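Local coordinates for protein lovastatin nonaketide synthase, polyketide synthase component (Aspergillus terreus, PDB 7CPX) that builds the nonaketide backbone of lovastatin as an iterative polyketide synthase, condensing malonyl units and reducing, dehydrating and methylating the growing chain together with its partner enoyl reductase LovC, at residues 1134-1148 and 1169-1183. The protein carries 2 engineered substitutions. Residues are numbered along the deposited sequence; the frame is centred on the assembly and turned at random.
Sequences DFRRLHNMQRADLRA and HPASLDVAFQTVIGA
Gln1178 reaches from the helix to the backbone of Phe1135 and, through the same NE2, to Asp1174. This NE2 donates to Phe1135 O at 3.2 Å, lying in the carbonyl plane on a lone pair, and also to Asp1174 OD2 at 3.3 Å, meeting that oxygen on its anti side. Tyr1121 OH bonds OE1 of Gln1178, so both ends of the amide have partners, which sets which way round it lies. In Asp1174, the predicted proton donor of the dehydratase, CG lies anti to the backbone N (chi1 -157°), which carries the carboxylate to the edge of the Phe1135 ring, with the two planes 74° apart; its side chain also touches His985, the predicted proton acceptor. Over one face of the Phe1135 ring sits Ala1171 CA, a CH-pi contact 3.8 Å from the centroid. At the N-cap, His1169 NE2 donates to Asp1134 OD2 at 3.1 Å, the ring standing at right angles to the carboxylate, while His1169 O accepts from Ser1172 OG one turn into the helix. Helix 1170-1184 is the central helix of the C-terminal hotdog fold, and its 1170-1183 part runs at 37° to strand 1140-1144 on the sheet that wraps it. Midway, Val1175 CG1 packs 3.5 Å from Leu1138 CB, and Met1141 curls its terminal methyl CE onto Gly1182 CA. Further along, the Arg1143 guanidinium turns its edge to the helix carbonyls: NH2 is modelled implausibly close to Ala1183 O, leaving that bond's length doubtful, and NE gives the same oxygen a weak second one. Beside it, the CB atoms of Ala1148 and Ala1183 meet at 3.5 Å.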
loop_
_atom_site.group_PDB
_atom_site.type_symbol
_atom_site.label_atom_id
_atom_site.label_comp_id
_atom_site.label_asym_id
_atom_site.label_seq_id
_atom_site.Cartn_x
_atom_site.Cartn_y
_atom_site.Cartn_z
ATOM N N ASP A 1134 -29.029 -0.168 14.945
ATOM C CA ASP A 1134 -29.119 -0.428 13.512
ATOM C C ASP A 1134 -29.003 -1.912 13.192
ATOM O O ASP A 1134 -29.509 -2.362 12.159
ATOM C CB ASP A 1134 -28.037 0.355 12.770
ATOM C CG ASP A 1134 -28.203 1.853 12.910
ATOM O OD1 ASP A 1134 -29.162 2.287 13.582
ATOM O OD2 ASP A 1134 -27.373 2.600 12.349
ATOM N N PHE A 1135 -28.347 -2.684 14.050
ATOM C CA PHE A 1135 -28.167 -4.108 13.810
ATOM C C PHE A 1135 -29.329 -4.944 14.323
ATOM O O PHE A 1135 -29.332 -6.164 14.128
ATOM C CB PHE A 1135 -26.851 -4.578 14.436
ATOM C CG PHE A 1135 -25.636 -4.029 13.746
ATOM C CD1 PHE A 1135 -25.205 -2.740 13.997
ATOM C CD2 PHE A 1135 -24.937 -4.795 12.833
ATOM C CE1 PHE A 1135 -24.094 -2.227 13.359
ATOM C CE2 PHE A 1135 -23.825 -4.292 12.190
ATOM C CZ PHE A 1135 -23.404 -3.004 12.451
ATOM N N ARG A 1136 -30.313 -4.321 14.970
ATOM C CA ARG A 1136 -31.598 -4.946 15.249
ATOM C C ARG A 1136 -32.646 -4.566 14.211
ATOM O O ARG A 1136 -33.847 -4.660 14.484
ATOM C CB ARG A 1136 -32.084 -4.567 16.647
ATOM C CG ARG A 1136 -31.238 -5.115 17.781
ATOM C CD ARG A 1136 -31.783 -4.662 19.124
ATOM N NE ARG A 1136 -33.133 -5.162 19.359
ATOM C CZ ARG A 1136 -33.441 -6.171 20.165
ATOM N NH1 ARG A 1136 -32.517 -6.806 20.868
ATOM N NH2 ARG A 1136 -34.711 -6.549 20.275
ATOM N N ARG A 1137 -32.212 -4.142 13.028
ATOM C CA ARG A 1137 -33.093 -3.636 11.984
ATOM C C ARG A 1137 -33.847 -4.736 11.247
ATOM O O ARG A 1137 -34.451 -4.459 10.205
ATOM C CB ARG A 1137 -32.282 -2.808 10.986
ATOM C CG ARG A 1137 -32.039 -1.370 11.413
ATOM C CD ARG A 1137 -33.256 -0.503 11.163
ATOM N NE ARG A 1137 -32.963 0.913 11.337
ATOM C CZ ARG A 1137 -33.746 1.895 10.911
ATOM N NH1 ARG A 1137 -34.876 1.650 10.270
ATOM N NH2 ARG A 1137 -33.382 3.155 11.132
ATOM N N LEU A 1138 -33.833 -5.966 11.755
ATOM C CA LEU A 1138 -34.592 -7.045 11.139
ATOM C C LEU A 1138 -36.077 -6.831 11.400
ATOM O O LEU A 1138 -36.587 -7.205 12.460
ATOM C CB LEU A 1138 -34.133 -8.397 11.683
ATOM C CG LEU A 1138 -34.760 -9.648 11.071
ATOM C CD1 LEU A 1138 -34.491 -9.707 9.583
ATOM C CD2 LEU A 1138 -34.216 -10.887 11.753
ATOM N N HIS A 1139 -36.776 -6.228 10.437
ATOM C CA HIS A 1139 -38.167 -5.849 10.659
ATOM C C HIS A 1139 -39.013 -7.054 11.048
ATOM O O HIS A 1139 -39.729 -7.026 12.055
ATOM C CB HIS A 1139 -38.732 -5.182 9.406
ATOM C CG HIS A 1139 -40.219 -5.011 9.435
ATOM N ND1 HIS A 1139 -40.866 -4.294 10.417
ATOM C CD2 HIS A 1139 -41.186 -5.472 8.606
ATOM C CE1 HIS A 1139 -42.168 -4.316 10.189
ATOM N NE2 HIS A 1139 -42.387 -5.024 9.096
ATOM N N ASN A 1140 -38.943 -8.123 10.260
ATOM C CA ASN A 1140 -39.703 -9.327 10.555
ATOM C C ASN A 1140 -39.005 -10.518 9.922
ATOM O O ASN A 1140 -38.391 -10.402 8.859
ATOM C CB ASN A 1140 -41.140 -9.231 10.037
ATOM C CG ASN A 1140 -41.224 -9.364 8.532
ATOM O OD1 ASN A 1140 -40.320 -8.947 7.808
ATOM N ND2 ASN A 1140 -42.309 -9.956 8.051
ATOM N N MET A 1141 -39.121 -11.668 10.577
ATOM C CA MET A 1141 -38.526 -12.893 10.076
ATOM C C MET A 1141 -39.430 -14.065 10.418
ATOM O O MET A 1141 -40.235 -14.013 11.350
ATOM C CB MET A 1141 -37.123 -13.116 10.652
ATOM C CG MET A 1141 -36.417 -14.342 10.096
ATOM S SD MET A 1141 -34.669 -14.416 10.527
ATOM C CE MET A 1141 -34.761 -14.500 12.312
ATOM N N GLN A 1142 -39.286 -15.133 9.642
ATOM C CA GLN A 1142 -40.029 -16.362 9.867
ATOM C C GLN A 1142 -39.205 -17.517 9.321
ATOM O O GLN A 1142 -38.678 -17.430 8.209
ATOM C CB GLN A 1142 -41.407 -16.301 9.204
ATOM C CG GLN A 1142 -41.386 -15.933 7.728
ATOM C CD GLN A 1142 -41.617 -14.456 7.494
ATOM O OE1 GLN A 1142 -40.912 -13.609 8.041
ATOM N NE2 GLN A 1142 -42.616 -14.137 6.682
ATOM N N ARG A 1143 -39.103 -18.592 10.100
ATOM C CA ARG A 1143 -38.168 -19.671 9.808
ATOM C C ARG A 1143 -38.867 -21.022 9.801
ATOM O O ARG A 1143 -39.831 -21.245 10.536
ATOM C CB ARG A 1143 -37.031 -19.717 10.833
ATOM C CG ARG A 1143 -37.463 -20.187 12.217
ATOM C CD ARG A 1143 -36.277 -20.434 13.118
ATOM N NE ARG A 1143 -35.357 -21.411 12.550
ATOM C CZ ARG A 1143 -35.571 -22.720 12.543
ATOM N NH1 ARG A 1143 -36.671 -23.243 13.060
ATOM N NH2 ARG A 1143 -34.662 -23.524 12.001
ATOM N N ALA A 1144 -38.349 -21.931 8.977
ATOM C CA ALA A 1144 -38.780 -23.322 8.976
ATOM C C ALA A 1144 -37.948 -24.090 7.960
ATOM O O ALA A 1144 -37.336 -23.505 7.063
ATOM C CB ALA A 1144 -40.264 -23.461 8.648
ATOM N N ASP A 1145 -37.941 -25.415 8.114
ATOM C CA ASP A 1145 -37.286 -26.311 7.164
ATOM C C ASP A 1145 -35.839 -25.892 6.922
ATOM O O ASP A 1145 -35.358 -25.866 5.789
ATOM C CB ASP A 1145 -38.059 -26.364 5.848
ATOM C CG ASP A 1145 -39.488 -26.834 6.029
ATOM O OD1 ASP A 1145 -39.868 -27.158 7.174
ATOM O OD2 ASP A 1145 -40.232 -26.876 5.028
ATOM N N LEU A 1146 -35.138 -25.561 8.004
ATOM C CA LEU A 1146 -33.751 -25.112 7.916
ATOM C C LEU A 1146 -33.636 -23.908 6.986
ATOM O O LEU A 1146 -32.699 -23.793 6.194
ATOM C CB LEU A 1146 -32.838 -26.249 7.451
ATOM C CG LEU A 1146 -31.334 -26.021 7.600
ATOM C CD1 LEU A 1146 -30.983 -25.696 9.038
ATOM C CD2 LEU A 1146 -30.561 -27.240 7.124
ATOM N N ARG A 1147 -34.607 -23.005 7.081
ATOM C CA ARG A 1147 -34.676 -21.857 6.192
ATOM C C ARG A 1147 -35.320 -20.700 6.935
ATOM O O ARG A 1147 -36.021 -20.890 7.933
ATOM C CB ARG A 1147 -35.470 -22.185 4.925
ATOM C CG ARG A 1147 -34.693 -22.001 3.642
ATOM C CD ARG A 1147 -35.374 -22.699 2.481
ATOM N NE ARG A 1147 -35.054 -24.121 2.436
ATOM C CZ ARG A 1147 -35.312 -24.917 1.407
ATOM N NH1 ARG A 1147 -35.898 -24.462 0.312
ATOM N NH2 ARG A 1147 -34.970 -26.199 1.477
ATOM N N ALA A 1148 -35.076 -19.491 6.435
ATOM C CA ALA A 1148 -35.701 -18.306 6.999
ATOM C C ALA A 1148 -35.995 -17.326 5.878
ATOM O O ALA A 1148 -35.440 -17.417 4.782
ATOM C CB ALA A 1148 -34.825 -17.651 8.073
ATOM N N HIS A 1169 -25.506 -0.390 4.049
ATOM C CA HIS A 1169 -25.245 -0.095 5.444
ATOM C C HIS A 1169 -24.831 -1.397 6.117
ATOM O O HIS A 1169 -25.633 -2.336 6.165
ATOM C CB HIS A 1169 -26.486 0.490 6.103
ATOM C CG HIS A 1169 -26.261 1.006 7.492
ATOM N ND1 HIS A 1169 -25.201 0.612 8.279
ATOM C CD2 HIS A 1169 -26.970 1.890 8.235
ATOM C CE1 HIS A 1169 -25.268 1.226 9.446
ATOM N NE2 HIS A 1169 -26.331 2.009 9.445
ATOM N N PRO A 1170 -23.601 -1.507 6.634
ATOM C CA PRO A 1170 -23.158 -2.786 7.205
ATOM C C PRO A 1170 -24.151 -3.375 8.192
ATOM O O PRO A 1170 -24.162 -4.587 8.421
ATOM C CB PRO A 1170 -21.835 -2.419 7.881
ATOM C CG PRO A 1170 -21.309 -1.309 7.051
ATOM C CD PRO A 1170 -22.513 -0.514 6.622
ATOM N N ALA A 1171 -24.994 -2.525 8.779
ATOM C CA ALA A 1171 -26.056 -3.025 9.642
ATOM C C ALA A 1171 -27.029 -3.901 8.863
ATOM O O ALA A 1171 -27.419 -4.975 9.332
ATOM C CB ALA A 1171 -26.795 -1.859 10.295
ATOM N N SER A 1172 -27.430 -3.462 7.668
ATOM C CA SER A 1172 -28.376 -4.243 6.878
ATOM C C SER A 1172 -27.776 -5.579 6.457
ATOM O O SER A 1172 -28.439 -6.619 6.535
ATOM C CB SER A 1172 -28.818 -3.447 5.651
ATOM O OG SER A 1172 -27.715 -3.153 4.811
ATOM N N LEU A 1173 -26.520 -5.572 6.010
ATOM C CA LEU A 1173 -25.881 -6.814 5.591
ATOM C C LEU A 1173 -25.651 -7.742 6.778
ATOM O O LEU A 1173 -25.791 -8.965 6.658
ATOM C CB LEU A 1173 -24.568 -6.502 4.876
ATOM C CG LEU A 1173 -23.708 -7.695 4.460
ATOM C CD1 LEU A 1173 -24.462 -8.575 3.485
ATOM C CD2 LEU A 1173 -22.408 -7.216 3.846
ATOM N N ASP A 1174 -25.305 -7.181 7.938
ATOM C CA ASP A 1174 -25.153 -8.006 9.127
ATOM C C ASP A 1174 -26.485 -8.593 9.566
ATOM O O ASP A 1174 -26.532 -9.723 10.057
ATOM C CB ASP A 1174 -24.531 -7.192 10.259
ATOM C CG ASP A 1174 -23.852 -8.062 11.295
ATOM O OD1 ASP A 1174 -22.739 -8.557 11.020
ATOM O OD2 ASP A 1174 -24.431 -8.255 12.383
ATOM N N VAL A 1175 -27.579 -7.848 9.398
ATOM C CA VAL A 1175 -28.902 -8.403 9.665
ATOM C C VAL A 1175 -29.205 -9.532 8.691
ATOM O O VAL A 1175 -29.772 -10.566 9.068
ATOM C CB VAL A 1175 -29.965 -7.293 9.594
ATOM C CG1 VAL A 1175 -31.356 -7.895 9.547
ATOM C CG2 VAL A 1175 -29.827 -6.369 10.781
ATOM N N ALA A 1176 -28.842 -9.350 7.422
ATOM C CA ALA A 1176 -28.999 -10.427 6.454
ATOM C C ALA A 1176 -28.249 -11.670 6.912
ATOM O O ALA A 1176 -28.753 -12.792 6.791
ATOM C CB ALA A 1176 -28.502 -9.976 5.082
ATOM N N PHE A 1177 -27.040 -11.485 7.441
ATOM C CA PHE A 1177 -26.296 -12.614 7.996
ATOM C C PHE A 1177 -27.035 -13.225 9.179
ATOM O O PHE A 1177 -27.112 -14.453 9.307
ATOM C CB PHE A 1177 -24.897 -12.167 8.419
ATOM C CG PHE A 1177 -24.036 -11.692 7.284
ATOM C CD1 PHE A 1177 -24.404 -11.913 5.969
ATOM C CD2 PHE A 1177 -22.852 -11.029 7.538
ATOM C CE1 PHE A 1177 -23.613 -11.480 4.934
ATOM C CE2 PHE A 1177 -22.054 -10.592 6.505
ATOM C CZ PHE A 1177 -22.436 -10.818 5.199
ATOM N N GLN A 1178 -27.581 -12.381 10.055
ATOM C CA GLN A 1178 -28.369 -12.877 11.177
ATOM C C GLN A 1178 -29.533 -13.727 10.697
ATOM O O GLN A 1178 -30.019 -14.592 11.433
ATOM C CB GLN A 1178 -28.897 -11.710 12.009
ATOM C CG GLN A 1178 -27.832 -10.872 12.678
ATOM C CD GLN A 1178 -28.362 -9.525 13.124
ATOM O OE1 GLN A 1178 -29.569 -9.289 13.109
ATOM N NE2 GLN A 1178 -27.463 -8.631 13.513
ATOM N N THR A 1179 -30.019 -13.463 9.486
ATOM C CA THR A 1179 -31.078 -14.298 8.927
ATOM C C THR A 1179 -30.629 -15.749 8.810
ATOM O O THR A 1179 -31.438 -16.668 8.982
ATOM C CB THR A 1179 -31.513 -13.775 7.557
ATOM O OG1 THR A 1179 -30.426 -13.886 6.631
ATOM C CG2 THR A 1179 -31.952 -12.327 7.652
ATOM N N VAL A 1180 -29.346 -15.974 8.518
ATOM C CA VAL A 1180 -28.829 -17.337 8.454
ATOM C C VAL A 1180 -28.950 -18.009 9.812
ATOM O O VAL A 1180 -29.378 -19.165 9.917
ATOM C CB VAL A 1180 -27.372 -17.336 7.958
ATOM C CG1 VAL A 1180 -26.776 -18.726 8.068
ATOM C CG2 VAL A 1180 -27.297 -16.843 6.529
ATOM N N ILE A 1181 -28.575 -17.296 10.873
ATOM C CA ILE A 1181 -28.703 -17.845 12.219
ATOM C C ILE A 1181 -30.165 -18.117 12.537
ATOM O O ILE A 1181 -30.510 -19.153 13.121
ATOM C CB ILE A 1181 -28.069 -16.889 13.242
ATOM C CG1 ILE A 1181 -26.553 -16.857 13.054
ATOM C CG2 ILE A 1181 -28.421 -17.319 14.651
ATOM C CD1 ILE A 1181 -25.887 -15.659 13.676
ATOM N N GLY A 1182 -31.046 -17.191 12.163
ATOM C CA GLY A 1182 -32.465 -17.400 12.396
ATOM C C GLY A 1182 -32.965 -18.671 11.741
ATOM O O GLY A 1182 -33.668 -19.471 12.360
ATOM N N ALA A 1183 -32.595 -18.880 10.477
ATOM C CA ALA A 1183 -32.913 -20.143 9.820
ATOM C C ALA A 1183 -32.307 -21.313 10.579
ATOM O O ALA A 1183 -32.892 -22.400 10.640
ATOM C CB ALA A 1183 -32.412 -20.130 8.376
#